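Local structure of glycosyltransferase (duf1792) (Streptococcus sanguinis, 5V4A) at residues 53-61 with 100-109; 176-187 with 200-211. The protein probably transfers sugars from UDP-activated donors, as the C-terminal GT-D-type glycosyltransferase domain of a longer protein from an accessory Sec export locus for a serine-rich repeat cell wall protein. All coordinates share one frame; numbering follows the deposited sequence.

Interaction 1 (53-61 with 100-109); sequences RLREIMSME and YKNICRAPWY
Ser-59 and Cys-104 bring their CA atoms to 4.9 Å, as do Glu-61 and Ala-106, so the chains leaving helices 48-58 and 82-103 run side by side. Ile-103 carries the apolar part: its CG2 lies 3.9 Å from Met-58 CB, while its side chain crosses that of Arg-55 at about a right angle, CD1 against Arg-55 CG. Met-58 bends at its last torsion (chi3 54°), which turns CE to 3.7 Å from Cys-104 SG. Met-33 of helix 30-36 touches both Met-58 and Tyr-100.

The phenol of Tyr-109 joins both segments. Its OH gives a weak hydrogen bond of 3.4 Å to Met-58 O, which lies at the ring edge, and accepts one from the backbone N of Ala-106. Two waters bridge the backbones: one lies between Ser-59 O and Arg-105 N, whereas the other donates to Met-60 O and Trp-108 O and lies above one face of the Tyr-109 ring, displaced toward its rim. Farther out, the Glu-61 chain crosses Pro-107 at about a right angle, Glu-61 OE2 lying 3.3 Å from Pro-107 CD.

With a single, weak direct hydrogen bond, the chemistry implies that apolar contact and water bridges do most of the joining where these two helices give way to loops.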
# COMPACT_ATOMS: atom_id res chain seq x y z
N ARG A 53 8.63 29.36 14.86
CA ARG A 53 8.69 28.72 13.55
C ARG A 53 7.68 27.58 13.44
O ARG A 53 7.10 27.37 12.37
CB ARG A 53 10.10 28.20 13.28
CG ARG A 53 10.31 27.71 11.86
CD ARG A 53 10.26 28.82 10.83
NE ARG A 53 10.77 28.38 9.54
CZ ARG A 53 10.67 29.07 8.41
NH1 ARG A 53 10.07 30.26 8.40
NH2 ARG A 53 11.18 28.59 7.28
N LEU A 54 7.45 26.83 14.52
CA LEU A 54 6.47 25.76 14.44
C LEU A 54 5.06 26.31 14.29
O LEU A 54 4.27 25.82 13.47
CB LEU A 54 6.55 24.87 15.68
CG LEU A 54 7.83 24.11 15.97
CD1 LEU A 54 7.73 23.45 17.35
CD2 LEU A 54 8.08 23.06 14.89
N ARG A 55 4.74 27.33 15.08
CA ARG A 55 3.44 27.98 14.96
C ARG A 55 3.23 28.51 13.55
O ARG A 55 2.12 28.43 13.00
CB ARG A 55 3.35 29.11 15.98
CG ARG A 55 2.01 29.79 16.10
CD ARG A 55 2.10 30.79 17.21
NE ARG A 55 3.22 31.69 16.99
CZ ARG A 55 3.76 32.47 17.92
NH1 ARG A 55 3.28 32.46 19.16
NH2 ARG A 55 4.79 33.26 17.62
N GLU A 56 4.30 29.01 12.92
CA GLU A 56 4.16 29.57 11.58
C GLU A 56 3.82 28.48 10.57
O GLU A 56 2.98 28.70 9.68
CB GLU A 56 5.44 30.29 11.16
CG GLU A 56 5.23 31.10 9.90
CD GLU A 56 6.49 31.73 9.35
OE1 GLU A 56 7.55 31.66 10.01
OE2 GLU A 56 6.42 32.25 8.21
N ILE A 57 4.48 27.33 10.67
CA ILE A 57 4.25 26.25 9.71
C ILE A 57 2.87 25.63 9.92
O ILE A 57 2.17 25.30 8.95
CB ILE A 57 5.38 25.21 9.82
CG1 ILE A 57 6.74 25.83 9.51
CG2 ILE A 57 5.16 24.06 8.88
CD1 ILE A 57 7.90 24.91 9.92
N MET A 58 2.45 25.51 11.18
CA MET A 58 1.14 24.93 11.51
C MET A 58 -0.01 25.67 10.85
O MET A 58 -1.06 25.08 10.61
CB MET A 58 0.92 24.93 13.02
CG MET A 58 1.77 23.96 13.80
SD MET A 58 1.42 24.04 15.57
CE MET A 58 -0.34 23.77 15.55
N SER A 59 0.15 26.97 10.61
CA SER A 59 -0.91 27.82 10.09
C SER A 59 -1.00 27.80 8.57
O SER A 59 -1.84 28.50 8.01
CB SER A 59 -0.70 29.25 10.57
OG SER A 59 0.44 29.81 9.94
N MET A 60 -0.14 27.04 7.91
CA MET A 60 -0.02 27.00 6.45
C MET A 60 -0.99 26.00 5.83
O MET A 60 -1.35 25.00 6.45
CB MET A 60 1.41 26.66 6.08
CG MET A 60 2.27 27.87 6.13
SD MET A 60 3.91 27.34 5.70
CE MET A 60 3.86 27.68 3.95
N GLU A 61 -1.37 26.27 4.59
CA GLU A 61 -2.27 25.37 3.86
C GLU A 61 -1.50 24.34 3.06
O GLU A 61 -0.38 24.58 2.59
CB GLU A 61 -3.20 26.16 2.94
CG GLU A 61 -3.89 27.33 3.64
CD GLU A 61 -4.80 28.11 2.72
OE1 GLU A 61 -4.46 28.27 1.53
OE2 GLU A 61 -5.86 28.58 3.19
N TYR A 100 -5.43 25.41 18.81
CA TYR A 100 -5.56 24.76 17.50
C TYR A 100 -6.50 25.54 16.59
O TYR A 100 -6.17 25.82 15.44
CB TYR A 100 -6.06 23.32 17.67
CG TYR A 100 -4.99 22.33 18.09
CD1 TYR A 100 -3.99 21.96 17.22
CD2 TYR A 100 -5.01 21.76 19.36
CE1 TYR A 100 -3.02 21.04 17.59
CE2 TYR A 100 -4.04 20.85 19.75
CZ TYR A 100 -3.05 20.50 18.87
OH TYR A 100 -2.08 19.59 19.24
N LYS A 101 -7.68 25.90 17.10
CA LYS A 101 -8.63 26.66 16.28
C LYS A 101 -8.09 28.03 15.91
O LYS A 101 -8.42 28.56 14.84
CB LYS A 101 -9.97 26.78 17.01
CG LYS A 101 -10.63 25.43 17.28
CD LYS A 101 -11.97 25.55 17.98
CE LYS A 101 -11.91 26.49 19.17
NZ LYS A 101 -13.20 26.53 19.94
N ASN A 102 -7.24 28.62 16.75
CA ASN A 102 -6.69 29.94 16.44
C ASN A 102 -5.57 29.88 15.41
O ASN A 102 -5.49 30.73 14.52
CB ASN A 102 -6.22 30.63 17.72
CG ASN A 102 -7.24 31.60 18.27
OD1 ASN A 102 -7.40 32.70 17.75
ND2 ASN A 102 -7.95 31.18 19.31
N ILE A 103 -4.68 28.89 15.52
CA ILE A 103 -3.55 28.80 14.61
C ILE A 103 -3.95 28.09 13.31
O ILE A 103 -3.54 28.50 12.22
CB ILE A 103 -2.37 28.07 15.28
CG1 ILE A 103 -1.93 28.77 16.57
CG2 ILE A 103 -1.20 27.95 14.30
CD1 ILE A 103 -1.05 27.90 17.47
N CYS A 104 -4.71 27.01 13.40
CA CYS A 104 -4.94 26.12 12.27
C CYS A 104 -6.24 26.50 11.57
O CYS A 104 -7.33 26.09 11.97
CB CYS A 104 -4.96 24.67 12.74
SG CYS A 104 -3.45 24.25 13.60
N ARG A 105 -6.12 27.30 10.51
CA ARG A 105 -7.27 27.83 9.78
C ARG A 105 -7.24 27.42 8.31
O ARG A 105 -8.01 27.96 7.50
CB ARG A 105 -7.30 29.35 9.94
CG ARG A 105 -7.61 29.78 11.36
CD ARG A 105 -6.86 31.04 11.78
NE ARG A 105 -7.44 32.29 11.32
CZ ARG A 105 -7.14 33.47 11.84
NH1 ARG A 105 -6.26 33.56 12.84
NH2 ARG A 105 -7.70 34.57 11.37
N ALA A 106 -6.41 26.44 7.96
CA ALA A 106 -6.35 25.96 6.59
C ALA A 106 -7.61 25.15 6.26
O ALA A 106 -8.31 24.69 7.16
CB ALA A 106 -5.11 25.10 6.39
N PRO A 107 -7.93 25.01 4.97
CA PRO A 107 -9.08 24.18 4.59
C PRO A 107 -9.00 22.74 5.08
O PRO A 107 -10.01 22.20 5.53
CB PRO A 107 -9.08 24.26 3.05
CG PRO A 107 -8.39 25.54 2.74
CD PRO A 107 -7.36 25.73 3.81
N TRP A 108 -7.83 22.11 4.99
CA TRP A 108 -7.68 20.71 5.38
C TRP A 108 -6.24 20.44 5.79
O TRP A 108 -5.33 21.20 5.47
CB TRP A 108 -8.10 19.74 4.25
CG TRP A 108 -7.23 19.80 3.01
CD1 TRP A 108 -7.39 20.64 1.93
CD2 TRP A 108 -6.06 19.01 2.73
NE1 TRP A 108 -6.40 20.41 1.00
CE2 TRP A 108 -5.58 19.42 1.46
CE3 TRP A 108 -5.39 18.00 3.42
CZ2 TRP A 108 -4.45 18.85 0.88
CZ3 TRP A 108 -4.27 17.44 2.83
CH2 TRP A 108 -3.81 17.87 1.58
N TYR A 109 -6.07 19.34 6.53
CA TYR A 109 -4.76 18.87 6.99
C TYR A 109 -4.67 17.37 6.80
O TYR A 109 -5.68 16.66 6.84
CB TYR A 109 -4.53 19.21 8.46
CG TYR A 109 -4.44 20.68 8.75
CD1 TYR A 109 -5.60 21.45 8.89
CD2 TYR A 109 -3.21 21.32 8.90
CE1 TYR A 109 -5.53 22.82 9.15
CE2 TYR A 109 -3.14 22.67 9.17
CZ TYR A 109 -4.30 23.42 9.29
OH TYR A 109 -4.23 24.76 9.55
O HOH W 1 -4.10 29.00 8.95
O HOH W 2 -2.82 22.69 5.97

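Interaction 2 (176-187 with 200-211). With UDP (uridine-5'-diphosphate), chain C.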
# COMPACT_ATOMS: atom_id res chain seq x y z
N ALA A 176 18.06 18.82 19.05
CA ALA A 176 18.72 18.90 17.75
C ALA A 176 18.56 20.27 17.11
O ALA A 176 19.34 20.62 16.21
CB ALA A 176 18.16 17.84 16.79
N TYR A 177 17.58 21.05 17.54
CA TYR A 177 17.34 22.34 16.91
C TYR A 177 18.58 23.23 16.96
O TYR A 177 18.79 24.04 16.05
CB TYR A 177 16.16 23.05 17.56
CG TYR A 177 15.85 24.35 16.84
CD1 TYR A 177 15.04 24.34 15.71
CD2 TYR A 177 16.39 25.57 17.26
CE1 TYR A 177 14.76 25.50 15.02
CE2 TYR A 177 16.11 26.74 16.57
CZ TYR A 177 15.29 26.69 15.44
OH TYR A 177 15.00 27.84 14.74
N SER A 178 19.41 23.11 17.99
CA SER A 178 20.57 24.00 18.03
C SER A 178 21.57 23.73 16.91
O SER A 178 22.45 24.56 16.68
CB SER A 178 21.27 23.91 19.39
OG SER A 178 22.11 22.78 19.46
N LYS A 179 21.45 22.59 16.22
CA LYS A 179 22.34 22.26 15.12
C LYS A 179 21.67 22.32 13.75
O LYS A 179 22.23 21.84 12.78
CB LYS A 179 22.94 20.86 15.35
CG LYS A 179 24.08 20.86 16.36
CD LYS A 179 24.84 19.55 16.36
CE LYS A 179 25.93 19.54 17.45
NZ LYS A 179 26.96 20.59 17.21
N LEU A 180 20.51 22.99 13.65
CA LEU A 180 19.70 22.94 12.43
C LEU A 180 20.49 23.35 11.19
O LEU A 180 20.44 22.67 10.16
CB LEU A 180 18.46 23.84 12.57
CG LEU A 180 17.62 24.02 11.30
CD1 LEU A 180 16.93 22.71 10.92
CD2 LEU A 180 16.58 25.12 11.48
N GLU A 181 21.26 24.44 11.27
CA GLU A 181 21.92 24.91 10.05
C GLU A 181 23.02 23.95 9.63
O GLU A 181 23.22 23.71 8.43
CB GLU A 181 22.49 26.31 10.25
CG GLU A 181 21.43 27.41 10.32
CD GLU A 181 20.54 27.48 9.08
OE1 GLU A 181 21.05 27.26 7.95
OE2 GLU A 181 19.33 27.73 9.24
N ALA A 182 23.70 23.34 10.60
CA ALA A 182 24.72 22.35 10.29
C ALA A 182 24.10 21.09 9.72
O ALA A 182 24.67 20.46 8.82
CB ALA A 182 25.54 22.02 11.54
N ILE A 183 22.92 20.70 10.23
CA ILE A 183 22.21 19.55 9.66
C ILE A 183 21.82 19.85 8.22
O ILE A 183 22.02 19.02 7.33
CB ILE A 183 20.99 19.19 10.52
CG1 ILE A 183 21.43 18.69 11.91
CG2 ILE A 183 20.19 18.07 9.86
CD1 ILE A 183 20.31 18.70 12.95
N LYS A 184 21.26 21.05 7.97
CA LYS A 184 20.91 21.44 6.60
C LYS A 184 22.14 21.42 5.70
O LYS A 184 22.07 20.98 4.55
CB LYS A 184 20.26 22.83 6.59
CG LYS A 184 18.78 22.79 6.90
CD LYS A 184 18.06 24.04 6.48
CE LYS A 184 18.19 25.13 7.49
NZ LYS A 184 17.43 26.34 7.06
N GLN A 185 23.27 21.89 6.21
CA GLN A 185 24.48 21.88 5.40
C GLN A 185 24.88 20.46 5.04
O GLN A 185 25.27 20.18 3.90
CB GLN A 185 25.60 22.60 6.14
CG GLN A 185 26.92 22.62 5.41
CD GLN A 185 27.84 23.68 5.95
OE1 GLN A 185 27.79 24.01 7.14
NE2 GLN A 185 28.68 24.23 5.08
N ALA A 186 24.75 19.54 5.99
CA ALA A 186 25.05 18.14 5.70
C ALA A 186 24.10 17.60 4.65
O ALA A 186 24.52 16.86 3.76
CB ALA A 186 24.99 17.30 6.97
N VAL A 187 22.82 17.97 4.73
CA VAL A 187 21.85 17.48 3.75
C VAL A 187 22.23 17.94 2.35
O VAL A 187 22.26 17.15 1.41
CB VAL A 187 20.43 17.93 4.13
CG1 VAL A 187 19.49 17.79 2.94
CG2 VAL A 187 19.91 17.10 5.32
N LEU A 200 13.10 13.33 13.68
CA LEU A 200 13.90 14.28 14.44
C LEU A 200 13.04 15.23 15.27
O LEU A 200 13.45 16.37 15.50
CB LEU A 200 14.81 15.09 13.49
CG LEU A 200 16.12 15.71 14.01
CD1 LEU A 200 17.12 14.67 14.53
CD2 LEU A 200 16.76 16.63 12.94
N GLY A 201 11.89 14.77 15.76
CA GLY A 201 11.07 15.57 16.64
C GLY A 201 10.71 16.92 16.04
O GLY A 201 10.45 17.03 14.83
N PRO A 202 10.70 17.96 16.88
CA PRO A 202 10.31 19.30 16.38
C PRO A 202 11.27 19.86 15.35
O PRO A 202 10.85 20.64 14.48
CB PRO A 202 10.27 20.14 17.67
CG PRO A 202 10.21 19.15 18.79
CD PRO A 202 10.98 17.97 18.32
N THR A 203 12.56 19.51 15.41
CA THR A 203 13.51 19.94 14.39
C THR A 203 13.18 19.36 13.02
O THR A 203 13.43 20.00 11.99
CB THR A 203 14.94 19.57 14.81
OG1 THR A 203 15.20 20.08 16.12
CG2 THR A 203 15.99 20.09 13.82
N ALA A 204 12.60 18.16 12.98
CA ALA A 204 12.21 17.59 11.69
C ALA A 204 11.24 18.51 10.95
O ALA A 204 11.28 18.59 9.71
CB ALA A 204 11.58 16.21 11.89
N LYS A 205 10.37 19.21 11.68
CA LYS A 205 9.32 19.98 11.01
C LYS A 205 9.90 21.22 10.34
O LYS A 205 9.52 21.57 9.22
CB LYS A 205 8.24 20.38 12.01
CG LYS A 205 7.46 19.17 12.54
CD LYS A 205 8.04 18.55 13.76
CE LYS A 205 7.17 17.40 14.27
NZ LYS A 205 7.36 16.04 13.63
N VAL A 206 10.84 21.88 11.01
CA VAL A 206 11.49 23.04 10.43
C VAL A 206 12.42 22.62 9.31
O VAL A 206 12.58 23.33 8.31
CB VAL A 206 12.25 23.81 11.53
CG1 VAL A 206 12.79 25.10 10.96
CG2 VAL A 206 11.37 24.04 12.74
N LEU A 207 13.09 21.48 9.49
CA LEU A 207 13.99 20.95 8.48
C LEU A 207 13.24 20.66 7.18
O LEU A 207 13.63 21.14 6.11
CB LEU A 207 14.68 19.70 9.03
CG LEU A 207 15.79 19.02 8.21
CD1 LEU A 207 16.80 20.02 7.66
CD2 LEU A 207 16.48 17.90 9.00
N VAL A 208 12.16 19.88 7.26
CA VAL A 208 11.41 19.59 6.04
C VAL A 208 10.95 20.89 5.39
O VAL A 208 11.08 21.07 4.17
CB VAL A 208 10.22 18.66 6.32
CG1 VAL A 208 9.30 18.66 5.06
CG2 VAL A 208 10.69 17.26 6.63
N TYR A 209 10.35 21.79 6.17
CA TYR A 209 9.87 23.04 5.58
C TYR A 209 11.00 23.77 4.87
O TYR A 209 10.85 24.19 3.71
CB TYR A 209 9.25 23.95 6.64
CG TYR A 209 8.73 25.23 6.03
CD1 TYR A 209 7.43 25.33 5.62
CD2 TYR A 209 9.57 26.32 5.85
CE1 TYR A 209 6.96 26.50 5.03
CE2 TYR A 209 9.11 27.50 5.26
CZ TYR A 209 7.80 27.58 4.87
OH TYR A 209 7.33 28.74 4.28
N ASP A 210 12.14 23.94 5.54
CA ASP A 210 13.25 24.68 4.95
C ASP A 210 13.78 23.98 3.72
O ASP A 210 14.15 24.63 2.74
CB ASP A 210 14.37 24.87 5.98
CG ASP A 210 14.10 25.99 6.96
OD1 ASP A 210 13.13 26.76 6.77
OD2 ASP A 210 14.87 26.11 7.93
N LEU A 211 13.85 22.65 3.76
CA LEU A 211 14.36 21.90 2.61
C LEU A 211 13.40 21.98 1.43
O LEU A 211 13.86 22.06 0.28
CB LEU A 211 14.59 20.44 3.02
CG LEU A 211 15.81 20.17 3.89
CD1 LEU A 211 15.84 18.69 4.27
CD2 LEU A 211 17.09 20.58 3.17
N1 UDP C . 14.52 13.00 17.95
C2 UDP C . 15.87 13.19 17.73
N3 UDP C . 16.37 14.39 18.17
C4 UDP C . 15.67 15.40 18.81
C5 UDP C . 14.28 15.13 19.00
C6 UDP C . 13.76 13.97 18.56
O2 UDP C . 16.57 12.36 17.17
O4 UDP C . 16.26 16.44 19.14
C1' UDP C . 13.92 11.75 17.43
C2' UDP C . 13.54 10.67 18.43
O2' UDP C . 14.69 9.94 18.86
C3' UDP C . 12.56 9.83 17.58
C4' UDP C . 11.93 10.88 16.64
O4' UDP C . 12.70 12.08 16.80
O3' UDP C . 13.22 8.87 16.76
C5' UDP C . 10.46 11.15 16.86
O5' UDP C . 9.97 12.26 16.06
PA UDP C . 8.50 12.81 16.25
O1A UDP C . 8.33 13.46 17.62
O2A UDP C . 8.20 13.63 15.05
O3A UDP C . 7.57 11.46 16.26
PB UDP C . 6.01 11.20 16.11
O1B UDP C . 5.45 12.61 15.86
O2B UDP C . 5.60 10.70 17.52
O3B UDP C . 5.71 10.24 15.00
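Leu-180 fits as a knob into a hole formed by Thr-203, Val-206, Leu-207 and Asp-210, where helices 180-187 and 201-211 cross at -51° with their axes 10.8 Å apart. Its CG stands anti to the backbone N (chi1 172°), and its two methyls divide the hole: CD1 meets Thr-203 CG2, and CD2 lies 3.8 Å from Val-206 CG1. Beside it, Ile-183 turns CG2 onto Leu-207 CD2 and extends CD1 tip to tip with Leu-200 CD2. Farther along, Val-187 and Leu-211 also meet by their tips, Val-187 CG1 to Leu-211 CD2 at 3.7 Å. The tightest carbon pair is Lys-184 CG with Leu-207 CD1 at 3.5 Å, their side chains sliding past each other in opposite directions.

The more open side is polar. Lys-184, bent at chi3 (-82°), carries NZ across to Asp-210 OD2 at 2.7 Å in a salt bridge, the ammonium meeting OD2 from above the carboxylate plane. The same NZ makes a weak 3.2 Å bond to OE2 of solvent-exposed Glu-181, completing a three-residue network. A second cation engages the other Asp-210 oxygen, and together they would probably stabilise the carboxylate's negative charge.

Where the two segments begin, Ala-176 N donates to UDP O4 at 3.0 Å, reading the uracil edge, while Gly-201 N reaches O5'. Lys-205 NZ grips the alpha-phosphate through O2A and also pairs with Asp-220. Helix 180-190 leads into strand 195-199 of the five-stranded parallel sheet, and helix 201-213 follows directly; its start at the nucleotide is typical of the Rossmann-like GT-D glycosyltransferase core.

Interaction 2 is a buried helix pair at the nucleotide site, whereas interaction 1 is only partly buried, at the ends of two helices beside the three-stranded sheet; its centre is about 17 Å from the centre of the chain, against about 13 Å for interaction 2. Their chemistry follows: interlocking aliphatic groups with a charged border in interaction 2, weak and water-bridged polar links around a few apolar contacts in interaction 1. They share no segment but meet directly, helix 48-58 lying against helix 201-213. There a 2.7 Å salt bridge from Arg-53 NH2 to Asp-210 OD1 ties the two contacts together, and Ile-57 and Met-60 pack on Tyr-209.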